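Local coordinates for protein hydrogenase maturation factor (Thermoanaerobacter tengcongensis, PDB 3VTH) that probably transfers the carbamoyl group of carbamoyl phosphate, with ATP, to the C-terminal cysteine of HypE during [NiFe]-hydrogenase maturation, at residues A[609-612]-A[613-616]. Residues are numbered along the deposited sequence; the frame is centred on the assembly and turned at random.
Sequences GVRK and EVLF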
loop_
_atom_site.group_PDB
_atom_site.type_symbol
_atom_site.label_atom_id
_atom_site.label_comp_id
_atom_site.label_asym_id
_atom_site.label_seq_id
_atom_site.Cartn_x
_atom_site.Cartn_y
_atom_site.Cartn_z
ATOM N N GLY A 609 3.341 -6.679 31.339
ATOM C CA GLY A 609 4.014 -5.407 31.569
ATOM C C GLY A 609 4.844 -4.876 30.414
ATOM O O GLY A 609 5.812 -4.145 30.640
ATOM N N VAL A 610 4.466 -5.198 29.193
ATOM C CA VAL A 610 5.092 -4.617 28.025
ATOM C C VAL A 610 4.778 -3.138 27.948
ATOM O O VAL A 610 5.630 -2.344 27.777
ATOM C CB VAL A 610 4.663 -5.333 26.754
ATOM C CG1 VAL A 610 5.101 -4.613 25.512
ATOM C CG2 VAL A 610 5.184 -6.695 26.738
ATOM N N ARG A 611 3.523 -2.807 28.085
ATOM C CA ARG A 611 2.981 -1.451 28.097
ATOM C C ARG A 611 1.638 -1.473 28.828
ATOM O O ARG A 611 0.961 -2.493 28.824
ATOM C CB ARG A 611 2.760 -0.944 26.655
ATOM C CG ARG A 611 3.950 -0.165 26.104
ATOM C CD ARG A 611 3.679 0.430 24.730
ATOM N NE ARG A 611 4.767 1.347 24.367
ATOM C CZ ARG A 611 4.686 2.673 24.439
ATOM N NH1 ARG A 611 3.564 3.259 24.845
ATOM N NH2 ARG A 611 5.727 3.416 24.093
ATOM N N LYS A 612 1.246 -0.361 29.441
ATOM C CA LYS A 612 -0.110 -0.257 29.989
ATOM C C LYS A 612 -0.951 0.686 29.150
ATOM O O LYS A 612 -2.182 0.611 29.159
ATOM C CB LYS A 612 -0.110 0.194 31.453
ATOM C CG LYS A 612 0.665 -0.721 32.408
ATOM C CD LYS A 612 -0.189 -1.158 33.616
ATOM C CE LYS A 612 -0.498 -0.006 34.566
ATOM N NZ LYS A 612 -1.521 -0.395 35.591
ATOM N N GLU A 613 -0.275 1.578 28.431
ATOM C CA GLU A 613 -0.933 2.538 27.555
ATOM C C GLU A 613 -0.166 2.642 26.241
ATOM O O GLU A 613 1.056 2.531 26.223
ATOM C CB GLU A 613 -1.030 3.912 28.227
ATOM C CG GLU A 613 -1.574 3.852 29.665
ATOM C CD GLU A 613 -1.892 5.216 30.253
ATOM O OE1 GLU A 613 -1.584 5.424 31.442
ATOM O OE2 GLU A 613 -2.445 6.073 29.528
ATOM N N VAL A 614 -0.893 2.845 25.152
ATOM C CA VAL A 614 -0.289 2.953 23.828
ATOM C C VAL A 614 -0.638 4.280 23.142
ATOM O O VAL A 614 -1.672 4.901 23.435
ATOM C CB VAL A 614 -0.656 1.756 22.903
ATOM C CG1 VAL A 614 -0.159 0.416 23.512
ATOM C CG2 VAL A 614 -2.148 1.717 22.620
ATOM N N LEU A 615 0.239 4.697 22.232
ATOM C CA LEU A 615 0.123 5.986 21.549
ATOM C C LEU A 615 -0.606 5.831 20.227
ATOM O O LEU A 615 -1.208 6.776 19.731
ATOM C CB LEU A 615 1.509 6.616 21.350
ATOM C CG LEU A 615 2.293 6.878 22.654
ATOM C CD1 LEU A 615 3.714 7.421 22.414
ATOM C CD2 LEU A 615 1.519 7.815 23.584
ATOM N N PHE A 616 -0.561 4.622 19.669
ATOM C CA PHE A 616 -1.259 4.312 18.431
ATOM C C PHE A 616 -1.771 2.881 18.457
ATOM O O PHE A 616 -1.212 2.022 19.130
ATOM C CB PHE A 616 -0.369 4.569 17.197
ATOM C CG PHE A 616 0.897 3.728 17.147
ATOM C CD1 PHE A 616 2.066 4.173 17.742
ATOM C CD2 PHE A 616 0.919 2.510 16.468
ATOM C CE1 PHE A 616 3.233 3.412 17.690
ATOM C CE2 PHE A 616 2.093 1.737 16.412
ATOM C CZ PHE A 616 3.245 2.194 17.026
#
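Arg611 reaches along an irregular loop to the carbonyl of Glu613, two residues on: a long side chain can tie a loop to its own backbone. The polar part is a single hydrogen bond: NH1 of Arg611 lies 3.0 Å from O of Glu613, with a moderately bent N-H...O angle of 147°. The oxygen sits at the edge of the guanidinium, close to its plane, while the donor is tilted 15° from the carbonyl plane. The arginine chain, extended from CG to NE, runs alongside O of Glu613, with CD of Arg611 3.7 Å from it, and brings NH1 onto that oxygen. NE is taken by a salt bridge to Glu623, so two nitrogens of the guanidinium are held, which limits its rotation.

The apolar part is thinner. CD of Arg611 passes CG1 of Val614 at 4.0 Å, the two side chains running at a slant to each other.

Lys612 and Glu613 turn to other neighbours: the lysine makes a cation-pi contact with Tyr552 and the glutamate a weak, long ion pair with Lys550. The loop belongs to the second subdomain of the Kae1-like carbamoyltransferase domain and lies away from the annotated sites, the side chain of Val614 being about 9 Å from the bound phosphomethylphosphonic acid adenosyl ester. Gly609, with positive phi, closes helix 597-607 in a Schellman motif, and the chain then runs as a surface loop toward helix 619-626, against which Arg611 and Val614 pack at Gln619, while Val614 also meets Ile551 of helix 551-559.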